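Cryptochrome DASH, chloroplastic/mitochondrial (Arabidopsis thaliana, PDB 2J4D) repairs cyclobutane pyrimidine dimers in single-stranded DNA, binds DNA without sequence specificity and may act as a photoreceptor, carrying FAD and a folate antenna. Local coordinates at residues Gly174-His179 against Trp328-Arg333; Lys270-Thr275 against Thr319-Phe324. All coordinates share one frame; numbering follows the deposited sequence.

Contact 1: residues Gly174-His179 against Trp328-Arg333; sequences GSTMYH and WRDYFR. With FAD (flavin-adenine dinucleotide), chain C.
S175 O is gripped by the guanidinium of R329. R329 NH1 donates to S175 O at 2.6 Å, in the guanidinium plane, and NH2 adds a weak second bond to the same oxygen. R329 reaches the loop with an extended chain, its CG anti to the backbone N (chi1 172°). On the way, R329 CD passes 3.3 Å from O2B of the FAD adenosine ribose.

The carboxylate of D330 receives two consecutive backbone N-H groups of the loop 174-179. M177 N binds D330 OD1 at 2.7 Å, and Y178 N binds D330 OD2 at 2.7 Å. Both bonds are nearly straight, 168° and 167°, and each oxygen uses its syn lone pair. Two bonds on two oxygens fix the rotation of the carboxylate. Its OD2 also lies at the edge of the Y178 ring, 3.6 Å from Y178 CD1. T176 CB packs 3.3 Å from D330 OD1.

R333 CG meets T176 CG2 at 3.5 Å; beyond it the chain bends, and S175 OG lies over one face of the guanidinium. The charge of R333 is paired with E144. The contact is an interdomain junction of the photolyase/cryptochrome fold, joining the alpha/beta domain to the helical FAD-binding domain at the flavin pocket.

Contact 2: residues Lys270-Thr275 against Thr319-Phe324; sequences KVYKET and TYWVLF. With FAD (flavin-adenine dinucleotide), chain C.
Y272 comes to the edge of the W321 indole at about a right angle, with Y272 CE2 3.8 Å from W321 CD1. The same side of the tyrosine packs on V322, where Y272 CD2 is 4.4 Å from V322 CB. The phenol points at the cofactor: Y272 OH donates to O2A of the FAD diphosphate, a very short bond of 2.5 Å. R276 NE is a second partner of this hydroxyl.

K273 lies over one face of the W321 indole. Its CE sits 3.6 Å from the centroid of the six-membered ring, only 10° off the normal, which makes a CH-pi contact. K273 NZ lies 3.6 Å from the same centroid, 26° off the normal, in a cation-pi contact. The lysine chain is extended, with CG anti to the backbone N (chi1 -173°), and this carries its methylenes across the indole. F324 CD2 lies over the opposite face of W321, offset toward its rim.

Further out, K270 CA rests 4.4 Å from T319 CG2, and T319 OG1 is bonded to E310. The short helix 272-275 thus packs beside the early turns of helix 317-339, which has helix 299-312 and helix 194-204 as further neighbours.

After strand 4-7 and helix 12-26 the chain builds the five-stranded parallel sheet and leaves its edge strand 168-172 into the loop 174-179. It then passes helix 194-204 and strand 245-248 and reaches the short helix 272-275. Contact 2 closes 44 residues later, at 319-324 on helix 317-339. Contact 1 closes further along the same helix, at 328-333. Contact 2 is therefore nested inside the loop closed by contact 1. The contact centres lie about 18 Å apart, and the contacts touch where M177 CE packs on L323 O. Helix 317-339 ties the sheet domain to helix 272-275, and both contacts reach FAD, contact 1 at its adenosine part and contact 2 at its diphosphate.

Contact 1: residues Gly174-His179 against Trp328-Arg333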
loop_
_atom_site.group_PDB
_atom_site.type_symbol
_atom_site.label_atom_id
_atom_site.label_comp_id
_atom_site.label_asym_id
_atom_site.label_seq_id
_atom_site.Cartn_x
_atom_site.Cartn_y
_atom_site.Cartn_z
ATOM N N GLY A 174 -7.333 9.503 8.394
ATOM C CA GLY A 174 -7.065 9.759 6.988
ATOM C C GLY A 174 -7.069 8.425 6.271
ATOM O O GLY A 174 -7.744 7.498 6.700
ATOM N N SER A 175 -6.323 8.330 5.180
ATOM C CA SER A 175 -6.197 7.096 4.408
ATOM C C SER A 175 -7.409 6.545 3.647
ATOM O O SER A 175 -7.228 5.989 2.573
ATOM C CB SER A 175 -5.611 5.973 5.289
ATOM O OG SER A 175 -6.533 5.495 6.262
ATOM N N THR A 176 -8.630 6.694 4.160
ATOM C CA THR A 176 -9.796 6.126 3.455
ATOM C C THR A 176 -10.561 7.067 2.526
ATOM O O THR A 176 -10.505 8.281 2.688
ATOM C CB THR A 176 -10.792 5.531 4.456
ATOM O OG1 THR A 176 -11.216 6.553 5.365
ATOM C CG2 THR A 176 -10.146 4.386 5.233
ATOM N N MET A 177 -11.285 6.502 1.556
ATOM C CA MET A 177 -12.043 7.323 0.614
ATOM C C MET A 177 -13.271 7.857 1.324
ATOM O O MET A 177 -13.619 9.023 1.177
ATOM C CB MET A 177 -12.454 6.529 -0.624
ATOM C CG MET A 177 -12.973 7.418 -1.752
ATOM S SD MET A 177 -12.922 6.582 -3.341
ATOM C CE MET A 177 -14.156 5.289 -3.087
ATOM N N TYR A 178 -13.934 6.985 2.076
ATOM C CA TYR A 178 -15.069 7.388 2.884
ATOM C C TYR A 178 -14.482 7.592 4.281
ATOM O O TYR A 178 -13.788 6.720 4.799
ATOM C CB TYR A 178 -16.143 6.296 2.927
ATOM C CG TYR A 178 -16.957 6.222 1.664
ATOM C CD1 TYR A 178 -16.619 5.337 0.644
ATOM C CD2 TYR A 178 -18.052 7.067 1.472
ATOM C CE1 TYR A 178 -17.352 5.294 -0.542
ATOM C CE2 TYR A 178 -18.793 7.033 0.286
ATOM C CZ TYR A 178 -18.434 6.144 -0.713
ATOM O OH TYR A 178 -19.157 6.105 -1.881
ATOM N N HIS A 179 -14.763 8.738 4.885
ATOM C CA HIS A 179 -14.241 9.056 6.212
ATOM C C HIS A 179 -14.918 8.248 7.317
ATOM O O HIS A 179 -16.131 8.051 7.296
ATOM C CB HIS A 179 -14.410 10.559 6.479
ATOM C CG HIS A 179 -13.558 11.078 7.595
ATOM N ND1 HIS A 179 -13.778 10.753 8.915
ATOM C CD2 HIS A 179 -12.487 11.906 7.585
ATOM C CE1 HIS A 179 -12.881 11.359 9.673
ATOM N NE2 HIS A 179 -12.086 12.066 8.890
ATOM N N TRP A 328 -13.113 -1.404 -1.550
ATOM C CA TRP A 328 -12.635 -2.652 -0.966
ATOM C C TRP A 328 -11.479 -2.302 -0.029
ATOM O O TRP A 328 -11.334 -2.894 1.043
ATOM C CB TRP A 328 -12.136 -3.622 -2.048
ATOM C CG TRP A 328 -13.153 -4.661 -2.449
ATOM C CD1 TRP A 328 -13.873 -4.708 -3.617
ATOM C CD2 TRP A 328 -13.569 -5.794 -1.677
ATOM N NE1 TRP A 328 -14.710 -5.808 -3.615
ATOM C CE2 TRP A 328 -14.541 -6.490 -2.438
ATOM C CE3 TRP A 328 -13.218 -6.290 -0.416
ATOM C CZ2 TRP A 328 -15.160 -7.658 -1.976
ATOM C CZ3 TRP A 328 -13.835 -7.452 0.043
ATOM C CH2 TRP A 328 -14.796 -8.122 -0.740
ATOM N N ARG A 329 -10.649 -1.344 -0.441
ATOM C CA ARG A 329 -9.527 -0.915 0.400
ATOM C C ARG A 329 -10.082 -0.296 1.694
ATOM O O ARG A 329 -9.606 -0.589 2.794
ATOM C CB ARG A 329 -8.665 0.099 -0.355
ATOM C CG ARG A 329 -7.578 0.747 0.485
ATOM C CD ARG A 329 -6.614 1.556 -0.385
ATOM N NE ARG A 329 -5.647 2.269 0.437
ATOM C CZ ARG A 329 -5.903 3.413 1.064
ATOM N NH1 ARG A 329 -7.097 3.988 0.955
ATOM N NH2 ARG A 329 -4.975 3.967 1.831
ATOM N N ASP A 330 -11.089 0.566 1.555
ATOM C CA ASP A 330 -11.728 1.189 2.717
ATOM C C ASP A 330 -12.268 0.107 3.648
ATOM O O ASP A 330 -12.071 0.146 4.869
ATOM C CB ASP A 330 -12.914 2.056 2.277
ATOM C CG ASP A 330 -12.522 3.475 1.925
ATOM O OD1 ASP A 330 -11.324 3.758 1.688
ATOM O OD2 ASP A 330 -13.443 4.319 1.874
ATOM N N TYR A 331 -12.969 -0.856 3.059
ATOM C CA TYR A 331 -13.575 -1.936 3.824
ATOM C C TYR A 331 -12.572 -2.695 4.675
ATOM O O TYR A 331 -12.810 -2.917 5.859
ATOM C CB TYR A 331 -14.298 -2.911 2.888
ATOM C CG TYR A 331 -15.053 -4.005 3.606
ATOM C CD1 TYR A 331 -16.087 -3.699 4.494
ATOM C CD2 TYR A 331 -14.731 -5.349 3.406
ATOM C CE1 TYR A 331 -16.782 -4.699 5.166
ATOM C CE2 TYR A 331 -15.418 -6.362 4.072
ATOM C CZ TYR A 331 -16.441 -6.030 4.951
ATOM O OH TYR A 331 -17.124 -7.024 5.613
ATOM N N PHE A 332 -11.454 -3.112 4.089
ATOM C CA PHE A 332 -10.479 -3.847 4.888
ATOM C C PHE A 332 -9.840 -2.972 5.961
ATOM O O PHE A 332 -9.473 -3.460 7.030
ATOM C CB PHE A 332 -9.409 -4.485 3.996
ATOM C CG PHE A 332 -9.872 -5.761 3.332
ATOM C CD1 PHE A 332 -10.331 -6.830 4.100
ATOM C CD2 PHE A 332 -9.857 -5.888 1.950
ATOM C CE1 PHE A 332 -10.768 -8.008 3.499
ATOM C CE2 PHE A 332 -10.292 -7.064 1.333
ATOM C CZ PHE A 332 -10.747 -8.126 2.107
ATOM N N ARG A 333 -9.713 -1.680 5.681
ATOM C CA ARG A 333 -9.135 -0.766 6.660
ATOM C C ARG A 333 -10.076 -0.682 7.874
ATOM O O ARG A 333 -9.632 -0.781 9.022
ATOM C CB ARG A 333 -8.931 0.619 6.021
ATOM C CG ARG A 333 -8.654 1.748 7.001
ATOM C CD ARG A 333 -7.310 1.622 7.679
ATOM N NE ARG A 333 -6.205 1.779 6.738
ATOM C CZ ARG A 333 -4.931 1.906 7.099
ATOM N NH1 ARG A 333 -4.598 1.899 8.386
ATOM N NH2 ARG A 333 -3.989 2.027 6.175
HETATM P PA FAD C . -6.607 -2.075 -9.187
HETATM O O1A FAD C . -6.172 -1.014 -10.118
HETATM O O2A FAD C . -7.423 -3.207 -9.687
HETATM O O5B FAD C . -7.413 -1.427 -7.955
HETATM C C5B FAD C . -7.269 -0.025 -7.637
HETATM C C4B FAD C . -7.009 0.100 -6.132
HETATM O O4B FAD C . -8.103 -0.492 -5.434
HETATM C C3B FAD C . -5.766 -0.625 -5.628
HETATM O O3B FAD C . -4.574 0.108 -5.859
HETATM C C2B FAD C . -6.116 -0.828 -4.186
HETATM O O2B FAD C . -5.773 0.240 -3.331
HETATM C C1B FAD C . -7.626 -1.121 -4.233
HETATM N N9A FAD C . -7.990 -2.553 -4.278
HETATM C C8A FAD C . -8.294 -3.315 -5.389
HETATM N N7A FAD C . -8.589 -4.571 -5.081
HETATM C C5A FAD C . -8.478 -4.631 -3.710
HETATM C C6A FAD C . -8.657 -5.692 -2.790
HETATM N N6A FAD C . -9.021 -6.923 -3.123
HETATM N N1A FAD C . -8.452 -5.410 -1.449
HETATM C C2A FAD C . -8.074 -4.149 -1.058
HETATM N N3A FAD C . -7.885 -3.093 -1.885
HETATM C C4A FAD C . -8.086 -3.387 -3.198
HETATM N N1 FAD C . -3.595 -4.717 -1.710
HETATM C C2 FAD C . -2.820 -3.794 -1.040
HETATM O O2 FAD C . -2.959 -2.600 -1.231
HETATM N N3 FAD C . -1.861 -4.265 -0.130
HETATM C C4 FAD C . -1.639 -5.613 0.141
HETATM O O4 FAD C . -0.770 -5.967 0.958
HETATM C C4X FAD C . -2.438 -6.556 -0.551
HETATM N N5 FAD C . -2.282 -7.935 -0.344
HETATM C C5X FAD C . -3.149 -8.851 -0.943
HETATM C C6 FAD C . -3.069 -10.216 -0.639
HETATM C C7 FAD C . -3.930 -11.172 -1.228
HETATM C C7M FAD C . -3.792 -12.628 -0.854
HETATM C C8 FAD C . -4.918 -10.712 -2.173
HETATM C C8M FAD C . -5.885 -11.665 -2.858
HETATM C C9 FAD C . -5.009 -9.342 -2.486
HETATM C C9A FAD C . -4.136 -8.386 -1.885
HETATM N N10 FAD C . -4.204 -6.993 -2.185
HETATM C C10 FAD C . -3.409 -6.067 -1.474
HETATM C "C1'" FAD C . -5.372 -6.446 -2.949
HETATM C "C2'" FAD C . -5.204 -6.314 -4.477
HETATM O "O2'" FAD C . -4.742 -7.541 -5.015
HETATM C "C3'" FAD C . -4.206 -5.203 -4.795
HETATM O "O3'" FAD C . -4.622 -3.960 -4.194
HETATM C "C4'" FAD C . -4.033 -4.906 -6.295
HETATM O "O4'" FAD C . -3.531 -6.059 -6.974
HETATM C "C5'" FAD C . -3.063 -3.744 -6.461
HETATM O "O5'" FAD C . -2.904 -3.434 -7.847
HETATM P P FAD C . -3.698 -2.321 -8.635
HETATM O O1P FAD C . -3.366 -1.057 -7.956
HETATM O O2P FAD C . -3.311 -2.380 -10.071
HETATM O O3P FAD C . -5.238 -2.705 -8.609
#

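Contact 2: residues Lys270-Thr275 against Thr319-Phe324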
loop_
_atom_site.group_PDB
_atom_site.type_symbol
_atom_site.label_atom_id
_atom_site.label_comp_id
_atom_site.label_asym_id
_atom_site.label_seq_id
_atom_site.Cartn_x
_atom_site.Cartn_y
_atom_site.Cartn_z
ATOM N N LYS A 270 -11.266 4.200 -18.994
ATOM C CA LYS A 270 -12.535 3.781 -19.582
ATOM C C LYS A 270 -12.649 2.300 -19.939
ATOM O O LYS A 270 -13.723 1.851 -20.348
ATOM C CB LYS A 270 -12.852 4.626 -20.817
ATOM C CG LYS A 270 -11.821 4.530 -21.922
ATOM C CD LYS A 270 -12.270 5.332 -23.128
ATOM C CE LYS A 270 -11.126 5.564 -24.098
ATOM N NZ LYS A 270 -10.495 4.296 -24.528
ATOM N N VAL A 271 -11.565 1.538 -19.798
ATOM C CA VAL A 271 -11.615 0.099 -20.097
ATOM C C VAL A 271 -11.071 -0.722 -18.935
ATOM O O VAL A 271 -10.924 -1.948 -19.031
ATOM C CB VAL A 271 -10.811 -0.275 -21.371
ATOM C CG1 VAL A 271 -11.347 0.495 -22.556
ATOM C CG2 VAL A 271 -9.323 -0.005 -21.167
ATOM N N TYR A 272 -10.796 -0.033 -17.834
ATOM C CA TYR A 272 -10.265 -0.652 -16.626
ATOM C C TYR A 272 -10.977 -1.946 -16.211
ATOM O O TYR A 272 -10.332 -2.968 -15.993
ATOM C CB TYR A 272 -10.312 0.356 -15.463
ATOM C CG TYR A 272 -10.090 -0.278 -14.111
ATOM C CD1 TYR A 272 -8.834 -0.771 -13.749
ATOM C CD2 TYR A 272 -11.158 -0.491 -13.239
ATOM C CE1 TYR A 272 -8.651 -1.471 -12.564
ATOM C CE2 TYR A 272 -10.989 -1.191 -12.051
ATOM C CZ TYR A 272 -9.733 -1.686 -11.724
ATOM O OH TYR A 272 -9.573 -2.454 -10.592
ATOM N N LYS A 273 -12.302 -1.908 -16.105
ATOM C CA LYS A 273 -13.039 -3.091 -15.679
ATOM C C LYS A 273 -12.849 -4.318 -16.574
ATOM O O LYS A 273 -12.806 -5.445 -16.085
ATOM C CB LYS A 273 -14.535 -2.776 -15.550
ATOM C CG LYS A 273 -15.332 -3.931 -14.945
ATOM C CD LYS A 273 -16.783 -3.564 -14.672
ATOM C CE LYS A 273 -17.505 -4.715 -13.975
ATOM N NZ LYS A 273 -18.926 -4.394 -13.668
ATOM N N GLU A 274 -12.727 -4.097 -17.878
ATOM C CA GLU A 274 -12.557 -5.201 -18.822
ATOM C C GLU A 274 -11.161 -5.827 -18.746
ATOM O O GLU A 274 -10.973 -6.980 -19.130
ATOM C CB GLU A 274 -12.786 -4.707 -20.254
ATOM C CG GLU A 274 -13.935 -3.717 -20.415
ATOM C CD GLU A 274 -13.954 -3.054 -21.791
ATOM O OE1 GLU A 274 -14.664 -2.038 -21.958
ATOM O OE2 GLU A 274 -13.261 -3.548 -22.709
ATOM N N THR A 275 -10.186 -5.078 -18.240
ATOM C CA THR A 275 -8.811 -5.573 -18.189
ATOM C C THR A 275 -8.222 -5.903 -16.821
ATOM O O THR A 275 -7.180 -6.554 -16.745
ATOM C CB THR A 275 -7.866 -4.557 -18.824
ATOM O OG1 THR A 275 -7.833 -3.381 -18.008
ATOM C CG2 THR A 275 -8.356 -4.165 -20.218
ATOM N N THR A 319 -15.082 3.425 -15.273
ATOM C CA THR A 319 -14.719 4.590 -14.480
ATOM C C THR A 319 -15.246 4.404 -13.066
ATOM O O THR A 319 -14.603 4.813 -12.104
ATOM C CB THR A 319 -15.254 5.919 -15.087
ATOM O OG1 THR A 319 -16.689 5.919 -15.109
ATOM C CG2 THR A 319 -14.726 6.092 -16.503
ATOM N N TYR A 320 -16.406 3.770 -12.938
ATOM C CA TYR A 320 -16.977 3.519 -11.629
ATOM C C TYR A 320 -16.240 2.395 -10.899
ATOM O O TYR A 320 -16.037 2.462 -9.682
ATOM C CB TYR A 320 -18.456 3.135 -11.738
ATOM C CG TYR A 320 -18.986 2.496 -10.469
ATOM C CD1 TYR A 320 -19.205 3.258 -9.314
ATOM C CD2 TYR A 320 -19.177 1.118 -10.392
ATOM C CE1 TYR A 320 -19.595 2.655 -8.117
ATOM C CE2 TYR A 320 -19.564 0.508 -9.201
ATOM C CZ TYR A 320 -19.769 1.280 -8.069
ATOM O OH TYR A 320 -20.129 0.664 -6.889
ATOM N N TRP A 321 -15.837 1.366 -11.637
ATOM C CA TRP A 321 -15.183 0.232 -11.013
ATOM C C TRP A 321 -13.908 0.557 -10.256
ATOM O O TRP A 321 -13.587 -0.114 -9.285
ATOM C CB TRP A 321 -14.916 -0.882 -12.032
ATOM C CG TRP A 321 -15.103 -2.236 -11.413
ATOM C CD1 TRP A 321 -14.128 -3.116 -11.044
ATOM C CD2 TRP A 321 -16.347 -2.833 -11.027
ATOM N NE1 TRP A 321 -14.685 -4.222 -10.453
ATOM C CE2 TRP A 321 -16.047 -4.075 -10.430
ATOM C CE3 TRP A 321 -17.690 -2.435 -11.127
ATOM C CZ2 TRP A 321 -17.038 -4.929 -9.932
ATOM C CZ3 TRP A 321 -18.679 -3.285 -10.628
ATOM C CH2 TRP A 321 -18.345 -4.518 -10.039
ATOM N N VAL A 322 -13.177 1.579 -10.676
ATOM C CA VAL A 322 -11.967 1.909 -9.942
ATOM C C VAL A 322 -12.393 2.333 -8.532
ATOM O O VAL A 322 -11.692 2.067 -7.560
ATOM C CB VAL A 322 -11.165 3.037 -10.632
ATOM C CG1 VAL A 322 -11.989 4.312 -10.700
ATOM C CG2 VAL A 322 -9.875 3.292 -9.868
ATOM N N LEU A 323 -13.559 2.962 -8.421
ATOM C CA LEU A 323 -14.056 3.393 -7.115
ATOM C C LEU A 323 -14.531 2.189 -6.321
ATOM O O LEU A 323 -14.356 2.121 -5.110
ATOM C CB LEU A 323 -15.193 4.401 -7.283
ATOM C CG LEU A 323 -14.794 5.652 -8.061
ATOM C CD1 LEU A 323 -15.954 6.630 -8.073
ATOM C CD2 LEU A 323 -13.562 6.291 -7.421
ATOM N N PHE A 324 -15.144 1.237 -7.015
ATOM C CA PHE A 324 -15.611 0.000 -6.393
ATOM C C PHE A 324 -14.406 -0.666 -5.701
ATOM O O PHE A 324 -14.495 -1.129 -4.556
ATOM C CB PHE A 324 -16.168 -0.922 -7.494
ATOM C CG PHE A 324 -16.659 -2.257 -7.006
ATOM C CD1 PHE A 324 -17.973 -2.424 -6.589
ATOM C CD2 PHE A 324 -15.809 -3.361 -6.993
ATOM C CE1 PHE A 324 -18.435 -3.675 -6.165
ATOM C CE2 PHE A 324 -16.261 -4.612 -6.569
ATOM C CZ PHE A 324 -17.574 -4.769 -6.156
HETATM P PA FAD C . -6.607 -2.075 -9.187
HETATM O O1A FAD C . -6.172 -1.014 -10.118
HETATM O O2A FAD C . -7.423 -3.207 -9.687
HETATM O O5B FAD C . -7.413 -1.427 -7.955
HETATM C C5B FAD C . -7.269 -0.025 -7.637
HETATM C C4B FAD C . -7.009 0.100 -6.132
HETATM O O4B FAD C . -8.103 -0.492 -5.434
HETATM C C3B FAD C . -5.766 -0.625 -5.628
HETATM O O3B FAD C . -4.574 0.108 -5.859
HETATM C C2B FAD C . -6.116 -0.828 -4.186
HETATM O O2B FAD C . -5.773 0.240 -3.331
HETATM C C1B FAD C . -7.626 -1.121 -4.233
HETATM N N9A FAD C . -7.990 -2.553 -4.278
HETATM C C8A FAD C . -8.294 -3.315 -5.389
HETATM N N7A FAD C . -8.589 -4.571 -5.081
HETATM C C5A FAD C . -8.478 -4.631 -3.710
HETATM C C6A FAD C . -8.657 -5.692 -2.790
HETATM N N6A FAD C . -9.021 -6.923 -3.123
HETATM N N1A FAD C . -8.452 -5.410 -1.449
HETATM C C2A FAD C . -8.074 -4.149 -1.058
HETATM N N3A FAD C . -7.885 -3.093 -1.885
HETATM C C4A FAD C . -8.086 -3.387 -3.198
HETATM N N1 FAD C . -3.595 -4.717 -1.710
HETATM C C2 FAD C . -2.820 -3.794 -1.040
HETATM O O2 FAD C . -2.959 -2.600 -1.231
HETATM N N3 FAD C . -1.861 -4.265 -0.130
HETATM C C4 FAD C . -1.639 -5.613 0.141
HETATM O O4 FAD C . -0.770 -5.967 0.958
HETATM C C4X FAD C . -2.438 -6.556 -0.551
HETATM N N5 FAD C . -2.282 -7.935 -0.344
HETATM C C5X FAD C . -3.149 -8.851 -0.943
HETATM C C6 FAD C . -3.069 -10.216 -0.639
HETATM C C7 FAD C . -3.930 -11.172 -1.228
HETATM C C7M FAD C . -3.792 -12.628 -0.854
HETATM C C8 FAD C . -4.918 -10.712 -2.173
HETATM C C8M FAD C . -5.885 -11.665 -2.858
HETATM C C9 FAD C . -5.009 -9.342 -2.486
HETATM C C9A FAD C . -4.136 -8.386 -1.885
HETATM N N10 FAD C . -4.204 -6.993 -2.185
HETATM C C10 FAD C . -3.409 -6.067 -1.474
HETATM C "C1'" FAD C . -5.372 -6.446 -2.949
HETATM C "C2'" FAD C . -5.204 -6.314 -4.477
HETATM O "O2'" FAD C . -4.742 -7.541 -5.015
HETATM C "C3'" FAD C . -4.206 -5.203 -4.795
HETATM O "O3'" FAD C . -4.622 -3.960 -4.194
HETATM C "C4'" FAD C . -4.033 -4.906 -6.295
HETATM O "O4'" FAD C . -3.531 -6.059 -6.974
HETATM C "C5'" FAD C . -3.063 -3.744 -6.461
HETATM O "O5'" FAD C . -2.904 -3.434 -7.847
HETATM P P FAD C . -3.698 -2.321 -8.635
HETATM O O1P FAD C . -3.366 -1.057 -7.956
HETATM O O2P FAD C . -3.311 -2.380 -10.071
HETATM O O3P FAD C . -5.238 -2.705 -8.609
#